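Local coordinates for protein dehalogenase (Rhodospirillaceae, PDB 6A41) that probably removes halide from halogenated organic substrates, using a Rossmann-type fold related to the short-chain dehydrogenase/reductase family, at residues H74-A79 with R124-G129; L80-A85 with R114-V119; R130-S135 with N175-N180. All coordinates share one frame; numbering follows the deposited sequence.

In the fold
The three contacts follow successive elements of one parallel Rossmann-type sheet. Contacts 1 and 2 share helix 98-126, which links strand 79-83 to its neighbour 129-136: contact 2 packs the middle of the helix on strand 79-83, while contact 1, about 14 Å away between centres, joins the helix's end to the turn entering that strand. Contact 2 is nested within the chain loop that contact 1 closes. Contact 3 extends the sheet from strand 129-136 to 172-179, about 11 Å from contact 2; Asn-82 N lies 2.7 Å from Val-132 O, a probable hydrogen bond between the two. In folds of this type the active cleft opens at the strands' C-terminal ends, away from contact 1.

Contact 1. Residues H74-A79 with R124-G129; sequences HGHIDA and RKRKSG
Asp-78 and Arg-126 are joined by a salt bridge between OD1 and NH2, 2.6 Å long. The carboxylate oxygen comes to the edge of the guanidinium, near its plane, but the two flat groups are turned 64° apart, and the bridge runs through this single pair of atoms. A bend in the arginine chain at chi3 (34°) brings one guanidinium face up to His-76, whose CD2 lies over it, 3.4 Å from Arg-126 NH2 and offset toward the rim; ring and guanidinium planes are only 25° apart. This contact lies at the end of a beta-alpha-beta crossover where helix 98-126 finishes beside the loop leading into strand 79-83. A lysine in place of Arg-126 has no flat group to set against His-76, and would probably leave Asp-78 OD1 with a less precisely placed charge partner.

Hydrogen bonds add to the grip on the carboxylate. Its OD1 accepts from a water 2.8 Å away that also bonds Ser-128 OG, and OD2 takes the backbone N-H of Val-7 and a weak bond from His-76 NE2. Between backbones, Gly-129 CA makes a C-H...O contact of 3.3 Å with Asp-78 O.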
ATOM      1  N   HIS A  74      25.238  27.601  12.478  1.00 21.02           N
ATOM      2  CA  HIS A  74      25.276  26.994  13.814  1.00 23.01           C
ATOM      3  C   HIS A  74      26.160  25.827  13.974  1.00 21.94           C
ATOM      4  O   HIS A  74      26.392  25.348  15.109  1.00 25.02           O
ATOM      5  CB  HIS A  74      23.854  26.573  14.292  1.00 24.24           C
ATOM      6  CG  HIS A  74      22.973  27.728  14.391  1.00 25.61           C
ATOM      7  ND1 HIS A  74      23.205  28.736  15.323  1.00 28.19           N
ATOM      8  CD2 HIS A  74      22.008  28.189  13.564  1.00 26.72           C
ATOM      9  CE1 HIS A  74      22.354  29.728  15.113  1.00 24.13           C
ATOM     10  NE2 HIS A  74      21.609  29.413  14.064  1.00 26.94           N
ATOM     11  N   GLY A  75      26.718  25.386  12.872  1.00 18.92           N
ATOM     12  CA  GLY A  75      27.649  24.235  12.935  1.00 18.44           C
ATOM     13  C   GLY A  75      26.957  22.986  12.510  1.00 16.86           C
ATOM     14  O   GLY A  75      27.621  21.988  12.324  1.00 16.03           O
ATOM     15  N   HIS A  76      25.603  22.929  12.506  1.00 14.88           N
ATOM     16  CA  HIS A  76      24.933  21.681  12.159  1.00 14.21           C
ATOM     17  C   HIS A  76      23.558  21.953  11.703  1.00 13.27           C
ATOM     18  O   HIS A  76      23.082  22.999  11.920  1.00 12.68           O
ATOM     19  CB  HIS A  76      24.884  20.727  13.390  1.00 14.98           C
ATOM     20  CG  HIS A  76      24.005  21.173  14.495  1.00 15.32           C
ATOM     21  ND1 HIS A  76      24.367  22.158  15.374  1.00 15.85           N
ATOM     22  CD2 HIS A  76      22.703  20.874  14.788  1.00 16.58           C
ATOM     23  CE1 HIS A  76      23.385  22.391  16.226  1.00 16.51           C
ATOM     24  NE2 HIS A  76      22.353  21.645  15.879  1.00 17.38           N
ATOM     25  N   ILE A  77      22.955  20.931  11.123  1.00 13.23           N
ATOM     26  CA  ILE A  77      21.524  20.897  10.736  1.00 13.37           C
ATOM     27  C   ILE A  77      20.852  19.642  11.345  1.00 12.84           C
ATOM     28  O   ILE A  77      21.301  18.519  11.085  1.00 14.63           O
ATOM     29  CB  ILE A  77      21.335  20.907   9.194  1.00 13.39           C
ATOM     30  CG1 ILE A  77      21.878  22.230   8.608  1.00 14.69           C
ATOM     31  CG2 ILE A  77      19.882  20.711   8.798  1.00 13.89           C
ATOM     32  CD1 ILE A  77      22.180  22.108   7.105  1.00 15.32           C
ATOM     33  N   ASP A  78      19.808  19.822  12.139  1.00 12.16           N
ATOM     34  CA  ASP A  78      19.130  18.679  12.730  1.00 12.35           C
ATOM     35  C   ASP A  78      18.113  18.073  11.770  1.00 12.37           C
ATOM     36  O   ASP A  78      17.825  16.848  11.849  1.00 13.49           O
ATOM     37  CB  ASP A  78      18.407  19.074  13.998  1.00 13.21           C
ATOM     38  CG  ASP A  78      19.373  19.377  15.133  1.00 15.12           C
ATOM     39  OD1 ASP A  78      20.176  18.470  15.490  1.00 15.10           O
ATOM     40  OD2 ASP A  78      19.432  20.524  15.590  1.00 16.45           O
ATOM     41  N   ALA A  79      17.430  18.911  10.962  1.00 11.43           N
ATOM     42  CA  ALA A  79      16.462  18.436  10.014  1.00 11.37           C
ATOM     43  C   ALA A  79      16.495  19.189   8.701  1.00 11.32           C
ATOM     44  O   ALA A  79      16.645  20.469   8.697  1.00 12.06           O
ATOM     45  CB  ALA A  79      15.050  18.630  10.594  1.00 11.55           C
ATOM     46  N   ARG A 124      25.595  12.246   9.473  1.00 16.53           N
ATOM     47  CA  ARG A 124      26.152  10.960   9.775  1.00 18.21           C
ATOM     48  C   ARG A 124      27.246  11.039  10.870  1.00 21.11           C
ATOM     49  O   ARG A 124      27.330  10.173  11.752  1.00 19.20           O
ATOM     50  CB  ARG A 124      26.687  10.263   8.541  1.00 18.47           C
ATOM     51  CG  ARG A 124      25.596   9.910   7.496  1.00 20.89           C
ATOM     52  CD  ARG A 124      26.368   8.997   6.542  1.00 25.00           C
ATOM     53  NE  ARG A 124      25.749   8.355   5.446  1.00 27.77           N
ATOM     54  CZ  ARG A 124      25.273   7.139   5.491  1.00 29.85           C
ATOM     55  NH1 ARG A 124      25.190   6.456   6.599  1.00 30.63           N
ATOM     56  NH2 ARG A 124      24.755   6.662   4.409  1.00 34.91           N
ATOM     57  N   LYS A 125      28.031  12.096  10.748  1.00 24.43           N
ATOM     58  CA  LYS A 125      29.125  12.328  11.642  1.00 28.13           C
ATOM     59  C   LYS A 125      28.522  12.537  13.006  1.00 28.77           C
ATOM     60  O   LYS A 125      29.160  12.158  13.936  1.00 26.74           O
ATOM     61  CB  LYS A 125      29.853  13.613  11.225  1.00 30.62           C
ATOM     62  CG  LYS A 125      30.824  13.575  10.039  1.00 32.79           C
ATOM     63  CD  LYS A 125      31.984  12.667  10.354  1.00 36.44           C
ATOM     64  CE  LYS A 125      33.148  13.018   9.463  1.00 41.87           C
ATOM     65  NZ  LYS A 125      34.300  12.128   9.749  1.00 46.88           N
ATOM     66  N   ARG A 126      27.378  13.260  13.108  1.00 26.70           N
ATOM     67  CA  ARG A 126      26.581  13.411  14.424  1.00 28.21           C
ATOM     68  C   ARG A 126      25.780  12.180  14.943  1.00 25.09           C
ATOM     69  O   ARG A 126      25.494  12.079  16.142  1.00 24.27           O
ATOM     70  CB  ARG A 126      25.598  14.621  14.335  1.00 29.83           C
ATOM     71  CG  ARG A 126      26.359  15.892  13.988  1.00 33.89           C
ATOM     72  CD  ARG A 126      25.577  17.012  13.308  1.00 37.83           C
ATOM     73  NE  ARG A 126      24.190  17.084  13.769  1.00 39.84           N
ATOM     74  CZ  ARG A 126      23.849  17.485  15.011  1.00 38.66           C
ATOM     75  NH1 ARG A 126      24.770  17.898  15.911  1.00 37.70           N
ATOM     76  NH2 ARG A 126      22.592  17.529  15.334  1.00 35.49           N
ATOM     77  N   LYS A 127      25.482  11.201  14.088  1.00 20.15           N
ATOM     78  CA  LYS A 127      24.568  10.126  14.385  1.00 20.06           C
ATOM     79  C   LYS A 127      23.179  10.641  14.796  1.00 17.24           C
ATOM     80  O   LYS A 127      22.564  10.093  15.702  1.00 15.79           O
ATOM     81  CB  LYS A 127      25.054   9.146  15.411  1.00 22.94           C
ATOM     82  CG  LYS A 127      26.490   8.662  15.154  1.00 26.37           C
ATOM     83  CD  LYS A 127      26.529   7.627  14.092  1.00 27.21           C
ATOM     84  CE  LYS A 127      27.946   7.115  13.981  1.00 30.66           C
ATOM     85  NZ  LYS A 127      28.233   7.069  12.579  1.00 33.25           N
ATOM     86  N   SER A 128      22.712  11.661  14.124  1.00 14.70           N
ATOM     87  CA  SER A 128      21.317  12.092  14.368  1.00 14.79           C
ATOM     88  C   SER A 128      20.911  12.967  13.206  1.00 12.67           C
ATOM     89  O   SER A 128      21.730  13.611  12.600  1.00 11.79           O
ATOM     90  CB  SER A 128      21.093  12.806  15.767  1.00 16.40           C
ATOM     91  OG  SER A 128      21.598  14.062  15.724  1.00 17.42           O
ATOM     92  N   GLY A 129      19.618  12.916  12.841  1.00 11.69           N
ATOM     93  CA  GLY A 129      19.107  13.759  11.858  1.00 10.74           C
ATOM     94  C   GLY A 129      17.714  13.345  11.425  1.00 10.57           C
ATOM     95  O   GLY A 129      17.229  12.256  11.741  1.00  9.36           O
TER
HETATM   96  O   HOH W   1      19.684  15.767  15.185  1.00 22.29           O

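Contact 2. Residues L80-A85 with R114-V119; sequences LVNNDA and RLTQLV
The flat amide of Asn-82 meets the helix with both its arms, each on a different residue. ND2 ends against the aliphatic chain of Leu-115, 3.4 Å from CD1, as the two side chains slide past each other in opposite directions. OD1 stands 3.3 Å from Thr-116 OG1, the side chains crossing at about a right angle, yet this pair is not a hydrogen bond: the threonine hydroxyl bonds instead to the carbonyl oxygen of Pro-112, one turn earlier in the same helix.

Toward the start of the strand the contact is mainly apolar. With CG anti to the backbone N (chi1 168°), Leu-80 sends CD2 to Val-119, 4.0 Å from CG2, and within 4.4 Å of Leu-115 CB; the same CD2 also lies 4.1 Å from the backbone oxygen of Leu-115. Strand 80-83 and helix 114-119 run nearly antiparallel, 166° between their directions and 9.9 Å between axes, as expected for the connecting helix of a beta-alpha-beta crossover laid on its sheet. Residues 82-85 (NNDA) probably occupy the position of the NNAG motif of classical short-chain dehydrogenases. Outward, the same helix faces the second subunit, where Gln-117 NE2 bonds to Leu-93 O of that subunit.

With the hydroxyl's proton committed to Pro-112 and the amide nitrogen set against a methyl group, strand and helix are held here by van der Waals packing and shape, and direct polar bonds play no part.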
ATOM      1  N   LEU A  80      16.440  18.444   7.616  1.00 10.07           N
ATOM      2  CA  LEU A  80      16.262  18.996   6.287  1.00  9.89           C
ATOM      3  C   LEU A  80      14.818  18.821   5.864  1.00  9.41           C
ATOM      4  O   LEU A  80      14.341  17.653   5.744  1.00  9.46           O
ATOM      5  CB  LEU A  80      17.187  18.385   5.279  1.00  9.64           C
ATOM      6  CG  LEU A  80      16.984  18.609   3.764  1.00  9.37           C
ATOM      7  CD1 LEU A  80      17.190  20.116   3.513  1.00  9.70           C
ATOM      8  CD2 LEU A  80      17.936  17.789   2.935  1.00  9.18           C
ATOM      9  N   VAL A  81      14.147  19.900   5.529  1.00  8.91           N
ATOM     10  CA  VAL A  81      12.828  19.785   4.960  1.00  8.71           C
ATOM     11  C   VAL A  81      12.934  20.089   3.483  1.00  9.39           C
ATOM     12  O   VAL A  81      13.192  21.290   3.091  1.00  8.30           O
ATOM     13  CB  VAL A  81      11.854  20.765   5.656  1.00  9.30           C
ATOM     14  CG1 VAL A  81      10.517  20.743   4.987  1.00  9.29           C
ATOM     15  CG2 VAL A  81      11.730  20.469   7.131  1.00  9.51           C
ATOM     16  N   ASN A  82      12.864  19.064   2.655  1.00  9.21           N
ATOM     17  CA  ASN A  82      13.012  19.240   1.217  1.00  9.86           C
ATOM     18  C   ASN A  82      11.593  19.613   0.704  1.00  9.79           C
ATOM     19  O   ASN A  82      10.800  18.743   0.505  1.00  9.17           O
ATOM     20  CB  ASN A  82      13.448  17.978   0.548  1.00 10.42           C
ATOM     21  CG  ASN A  82      14.959  17.717   0.571  1.00 12.28           C
ATOM     22  OD1 ASN A  82      15.370  16.596   0.869  1.00 15.88           O
ATOM     23  ND2 ASN A  82      15.698  18.612   0.079  1.00 11.63           N
ATOM     24  N   ASN A  83      11.327  20.895   0.528  1.00 10.11           N
ATOM     25  CA  ASN A  83      10.081  21.477   0.145  1.00 10.77           C
ATOM     26  C   ASN A  83      10.158  21.809  -1.357  1.00 12.57           C
ATOM     27  O   ASN A  83      10.702  22.783  -1.770  1.00 12.75           O
ATOM     28  CB  ASN A  83       9.831  22.674   1.028  1.00 10.63           C
ATOM     29  CG  ASN A  83       8.610  23.455   0.627  1.00 10.38           C
ATOM     30  OD1 ASN A  83       7.476  22.918   0.609  1.00 10.02           O
ATOM     31  ND2 ASN A  83       8.792  24.714   0.340  1.00  9.93           N
ATOM     32  N   ASP A  84       9.710  20.861  -2.164  1.00 13.64           N
ATOM     33  CA  ASP A  84       9.906  20.848  -3.602  1.00 15.29           C
ATOM     34  C   ASP A  84       8.542  20.877  -4.296  1.00 14.18           C
ATOM     35  O   ASP A  84       7.615  20.155  -3.901  1.00 13.34           O
ATOM     36  CB  ASP A  84      10.725  19.594  -4.012  1.00 17.41           C
ATOM     37  CG  ASP A  84      11.979  19.473  -3.160  1.00 19.96           C
ATOM     38  OD1 ASP A  84      12.869  20.315  -3.317  1.00 22.75           O
ATOM     39  OD2 ASP A  84      12.006  18.577  -2.274  1.00 21.65           O
ATOM     40  N   ALA A  85       8.432  21.758  -5.299  1.00 13.64           N
ATOM     41  CA  ALA A  85       7.197  21.964  -6.031  1.00 13.50           C
ATOM     42  C   ALA A  85       7.425  22.478  -7.444  1.00 14.19           C
ATOM     43  O   ALA A  85       8.102  23.450  -7.598  1.00 14.56           O
ATOM     44  CB  ALA A  85       6.287  22.883  -5.324  1.00 13.18           C
ATOM     45  N   ARG A 114      19.848  15.566  -4.634  1.00 11.18           N
ATOM     46  CA  ARG A 114      21.075  16.339  -4.535  1.00 13.45           C
ATOM     47  C   ARG A 114      21.261  17.021  -3.192  1.00 13.11           C
ATOM     48  O   ARG A 114      22.368  16.952  -2.607  1.00 11.93           O
ATOM     49  CB  ARG A 114      21.159  17.326  -5.732  1.00 14.61           C
ATOM     50  CG  ARG A 114      22.323  18.337  -5.771  1.00 18.44           C
ATOM     51  CD  ARG A 114      23.661  17.672  -5.800  1.00 22.93           C
ATOM     52  NE  ARG A 114      24.758  18.680  -5.954  1.00 28.41           N
ATOM     53  CZ  ARG A 114      26.029  18.503  -5.569  1.00 29.60           C
ATOM     54  NH1 ARG A 114      26.386  17.363  -5.026  1.00 30.92           N
ATOM     55  NH2 ARG A 114      26.915  19.492  -5.648  1.00 31.04           N
ATOM     56  N   LEU A 115      20.205  17.685  -2.711  1.00 14.07           N
ATOM     57  CA  LEU A 115      20.260  18.338  -1.442  1.00 15.90           C
ATOM     58  C   LEU A 115      20.514  17.341  -0.327  1.00 15.81           C
ATOM     59  O   LEU A 115      21.298  17.654   0.589  1.00 15.08           O
ATOM     60  CB  LEU A 115      19.033  19.100  -1.069  1.00 19.05           C
ATOM     61  CG  LEU A 115      18.985  20.479  -1.692  1.00 23.30           C
ATOM     62  CD1 LEU A 115      17.648  21.079  -1.334  1.00 26.53           C
ATOM     63  CD2 LEU A 115      20.066  21.468  -1.291  1.00 24.57           C
ATOM     64  N   THR A 116      19.906  16.163  -0.400  1.00 13.37           N
ATOM     65  CA  THR A 116      20.156  15.123   0.593  1.00 12.38           C
ATOM     66  C   THR A 116      21.616  14.652   0.586  1.00 12.04           C
ATOM     67  O   THR A 116      22.212  14.496   1.663  1.00 11.45           O
ATOM     68  CB  THR A 116      19.197  13.964   0.435  1.00 12.79           C
ATOM     69  OG1 THR A 116      17.856  14.454   0.422  1.00 13.97           O
ATOM     70  CG2 THR A 116      19.297  12.992   1.524  1.00 13.68           C
ATOM     71  N   GLN A 117      22.225  14.529  -0.592  1.00 12.40           N
ATOM     72  CA  GLN A 117      23.622  14.144  -0.723  1.00 13.07           C
ATOM     73  C   GLN A 117      24.580  15.165  -0.062  1.00 12.09           C
ATOM     74  O   GLN A 117      25.536  14.807   0.550  1.00 11.68           O
ATOM     75  CB  GLN A 117      24.058  14.171  -2.179  1.00 14.57           C
ATOM     76  CG  GLN A 117      23.594  13.030  -2.983  1.00 17.73           C
ATOM     77  CD  GLN A 117      24.243  13.117  -4.395  1.00 20.95           C
ATOM     78  OE1 GLN A 117      23.912  14.078  -5.112  1.00 23.64           O
ATOM     79  NE2 GLN A 117      25.202  12.219  -4.720  1.00 18.17           N
ATOM     80  N   LEU A 118      24.241  16.429  -0.219  1.00 11.57           N
ATOM     81  CA  LEU A 118      24.935  17.559   0.418  1.00 12.08           C
ATOM     82  C   LEU A 118      24.758  17.635   1.930  1.00 12.11           C
ATOM     83  O   LEU A 118      25.715  17.895   2.632  1.00 11.06           O
ATOM     84  CB  LEU A 118      24.515  18.859  -0.285  1.00 12.10           C
ATOM     85  CG  LEU A 118      25.020  19.013  -1.672  1.00 12.85           C
ATOM     86  CD1 LEU A 118      24.232  20.130  -2.349  1.00 13.82           C
ATOM     87  CD2 LEU A 118      26.537  19.355  -1.712  1.00 13.78           C
ATOM     88  N   VAL A 119      23.583  17.313   2.466  1.00 11.36           N
ATOM     89  CA  VAL A 119      23.331  17.525   3.933  1.00 11.95           C
ATOM     90  C   VAL A 119      23.646  16.297   4.770  1.00 12.15           C
ATOM     91  O   VAL A 119      24.050  16.432   5.925  1.00 11.85           O
ATOM     92  CB  VAL A 119      21.821  17.910   4.159  1.00 12.46           C
ATOM     93  CG1 VAL A 119      21.439  18.019   5.616  1.00 13.86           C
ATOM     94  CG2 VAL A 119      21.580  19.328   3.643  1.00 13.17           C
TER

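Contact 3. Residues R130-S135 with N175-N180; sequences RIVFVS and NAVGSN
Strands 129-136 and 172-179 lie side by side in the parallel sheet of the Rossmann-type fold, and residues 130-135 and 175-180 form a ladder between them, Val-132 to Ser-135 pairing in order with Asn-175 to Gly-178. Five backbone bonds zigzag across. Asn-175 N donates to Ile-131 O, and the backbone oxygen of Asn-175 receives Phe-133 N at 2.8 Å; Val-177 then repeats this, giving its N-H to Phe-133 O and taking that of Ser-135. The last rung differs: Ser-179 N reaches Ser-135 O at 3.0 Å from above the carbonyl plane, 48° out of it, as strand 175-179 comes to its end.

Phe-133 and Ala-176 share the face packed by helix 98-126, their CB atoms 4.0 Å apart. CG of Phe-133 stands beside the backbone N (chi1 -66°), which sends the ring out from the sheet toward Pro-112 and Thr-116 of helix 98-126, with CD1 left 3.7 Å from the backbone oxygen of Asn-175, which lies at the ring's edge. Val-132 and Val-177 project to the other face, CG1 of the first 4.2 Å from CG2 of the second, where helix 214-225 places Leu-217 and Leu-224 on Val-177. Ser-135, on the Phe-133 side, uses its hydroxyl for a hydrogen bond to Asn-157 OD1.

The backbone oxygen of Asn-175 thus receives one N-H and, more weakly, a C-H from Val-132 CA at 3.3 Å; the buried peptide groups turned to this seam are paired across it, while those of Val-132 and Val-134 bond to Asn-82 on the other neighbouring strand.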
ATOM      1  N   ARG A 130      17.149  14.211  10.611  1.00 10.07           N
ATOM      2  CA  ARG A 130      15.836  14.018  10.086  1.00 10.61           C
ATOM      3  C   ARG A 130      15.833  14.546   8.658  1.00 10.55           C
ATOM      4  O   ARG A 130      16.329  15.658   8.394  1.00 10.29           O
ATOM      5  CB  ARG A 130      14.795  14.816  10.865  1.00 10.60           C
ATOM      6  CG  ARG A 130      14.684  14.484  12.294  1.00 11.32           C
ATOM      7  CD  ARG A 130      13.783  13.289  12.404  1.00 11.48           C
ATOM      8  NE  ARG A 130      13.546  12.974  13.805  1.00 11.88           N
ATOM      9  CZ  ARG A 130      14.359  12.352  14.615  1.00 12.86           C
ATOM     10  NH1 ARG A 130      15.517  11.833  14.220  1.00 13.30           N
ATOM     11  NH2 ARG A 130      13.982  12.138  15.831  1.00 13.65           N
ATOM     12  N   ILE A 131      15.344  13.787   7.717  1.00 10.38           N
ATOM     13  CA  ILE A 131      15.139  14.318   6.383  1.00 10.90           C
ATOM     14  C   ILE A 131      13.629  14.154   6.022  1.00  9.94           C
ATOM     15  O   ILE A 131      13.110  13.003   6.149  1.00  9.33           O
ATOM     16  CB  ILE A 131      15.939  13.507   5.336  1.00 12.02           C
ATOM     17  CG1 ILE A 131      17.433  13.335   5.553  1.00 15.02           C
ATOM     18  CG2 ILE A 131      15.695  14.046   3.929  1.00 13.16           C
ATOM     19  CD1 ILE A 131      18.210  14.492   5.266  1.00 17.89           C
ATOM     20  N   VAL A 132      12.926  15.229   5.706  1.00  9.34           N
ATOM     21  CA  VAL A 132      11.489  15.160   5.356  1.00  9.73           C
ATOM     22  C   VAL A 132      11.311  15.694   3.950  1.00 10.10           C
ATOM     23  O   VAL A 132      11.741  16.827   3.652  1.00 10.18           O
ATOM     24  CB  VAL A 132      10.576  15.900   6.336  1.00 10.93           C
ATOM     25  CG1 VAL A 132       9.098  15.902   5.864  1.00 10.78           C
ATOM     26  CG2 VAL A 132      10.815  15.512   7.811  1.00 11.03           C
ATOM     27  N   PHE A 133      10.808  14.858   3.048  1.00  9.58           N
ATOM     28  CA  PHE A 133      10.420  15.298   1.745  1.00  9.94           C
ATOM     29  C   PHE A 133       9.027  15.849   1.812  1.00  9.72           C
ATOM     30  O   PHE A 133       8.041  15.117   2.193  1.00 10.01           O
ATOM     31  CB  PHE A 133      10.565  14.165   0.717  1.00 10.86           C
ATOM     32  CG  PHE A 133      11.990  13.727   0.460  1.00 12.43           C
ATOM     33  CD1 PHE A 133      12.625  12.856   1.316  1.00 13.86           C
ATOM     34  CD2 PHE A 133      12.648  14.099  -0.666  1.00 14.65           C
ATOM     35  CE1 PHE A 133      13.925  12.415   1.089  1.00 14.08           C
ATOM     36  CE2 PHE A 133      13.983  13.682  -0.881  1.00 14.88           C
ATOM     37  CZ  PHE A 133      14.606  12.891   0.040  1.00 14.84           C
ATOM     38  N   VAL A 134       8.811  17.053   1.389  1.00  9.08           N
ATOM     39  CA  VAL A 134       7.402  17.515   1.290  1.00  9.57           C
ATOM     40  C   VAL A 134       6.927  17.161  -0.103  1.00 10.08           C
ATOM     41  O   VAL A 134       7.476  17.671  -1.086  1.00  9.29           O
ATOM     42  CB  VAL A 134       7.218  18.975   1.451  1.00  9.88           C
ATOM     43  CG1 VAL A 134       5.749  19.310   1.619  1.00 10.06           C
ATOM     44  CG2 VAL A 134       7.975  19.403   2.703  1.00 10.02           C
ATOM     45  N   SER A 135       5.958  16.244  -0.166  1.00 10.19           N
ATOM     46  CA  SER A 135       5.601  15.603  -1.450  1.00 11.04           C
ATOM     47  C   SER A 135       4.058  15.600  -1.637  1.00 10.86           C
ATOM     48  O   SER A 135       3.384  16.450  -1.042  1.00 11.65           O
ATOM     49  CB  SER A 135       6.150  14.148  -1.526  1.00 12.06           C
ATOM     50  OG  SER A 135       6.078  13.629  -2.848  1.00 13.50           O
ATOM     51  N   ASN A 175      11.636  10.415   5.811  1.00  8.02           N
ATOM     52  CA  ASN A 175      10.174  10.281   5.569  1.00  7.98           C
ATOM     53  C   ASN A 175       9.710  11.313   4.523  1.00  8.35           C
ATOM     54  O   ASN A 175      10.436  12.280   4.184  1.00  8.31           O
ATOM     55  CB  ASN A 175       9.432  10.559   6.878  1.00  7.75           C
ATOM     56  CG  ASN A 175       9.707   9.511   7.926  1.00  7.89           C
ATOM     57  OD1 ASN A 175      10.352   9.827   8.985  1.00  9.94           O
ATOM     58  ND2 ASN A 175       9.393   8.321   7.686  1.00  6.87           N
ATOM     59  N   ALA A 176       8.457  11.155   4.060  1.00  8.18           N
ATOM     60  CA  ALA A 176       7.828  12.165   3.217  1.00  8.12           C
ATOM     61  C   ALA A 176       6.459  12.454   3.749  1.00  8.84           C
ATOM     62  O   ALA A 176       5.818  11.578   4.421  1.00  8.98           O
ATOM     63  CB  ALA A 176       7.684  11.679   1.798  1.00  7.93           C
ATOM     64  N   VAL A 177       5.956  13.630   3.477  1.00  8.68           N
ATOM     65  CA  VAL A 177       4.545  13.939   3.768  1.00  9.10           C
ATOM     66  C   VAL A 177       3.897  14.076   2.368  1.00  9.56           C
ATOM     67  O   VAL A 177       4.326  14.830   1.565  1.00  9.69           O
ATOM     68  CB  VAL A 177       4.385  15.257   4.523  1.00  9.53           C
ATOM     69  CG1 VAL A 177       2.854  15.554   4.706  1.00  9.97           C
ATOM     70  CG2 VAL A 177       4.983  15.134   5.935  1.00  9.54           C
ATOM     71  N   GLY A 178       2.878  13.275   2.107  1.00  9.41           N
ATOM     72  CA  GLY A 178       2.167  13.231   0.869  1.00  9.33           C
ATOM     73  C   GLY A 178       0.983  14.155   0.964  1.00  9.47           C
ATOM     74  O   GLY A 178      -0.108  13.747   1.351  1.00  8.91           O
ATOM     75  N   SER A 179       1.224  15.404   0.733  1.00  9.30           N
ATOM     76  CA  SER A 179       0.116  16.391   0.810  1.00 10.14           C
ATOM     77  C   SER A 179      -0.837  16.352  -0.352  1.00  9.43           C
ATOM     78  O   SER A 179      -0.494  16.015  -1.477  1.00  9.34           O
ATOM     79  CB  SER A 179       0.665  17.829   0.880  1.00 10.73           C
ATOM     80  OG  SER A 179      -0.296  18.771   1.342  1.00 11.56           O
ATOM     81  N   ASN A 180      -2.092  16.712  -0.087  1.00  9.53           N
ATOM     82  CA  ASN A 180      -2.990  17.160  -1.171  1.00  9.12           C
ATOM     83  C   ASN A 180      -4.136  17.978  -0.507  1.00  9.23           C
ATOM     84  O   ASN A 180      -4.461  17.815   0.641  1.00  8.42           O
ATOM     85  CB  ASN A 180      -3.609  15.956  -1.997  1.00  9.24           C
ATOM     86  CG  ASN A 180      -4.000  16.308  -3.505  1.00 10.08           C
ATOM     87  OD1 ASN A 180      -4.490  15.418  -4.258  1.00 11.63           O
ATOM     88  ND2 ASN A 180      -3.847  17.516  -3.892  1.00  8.67           N
TER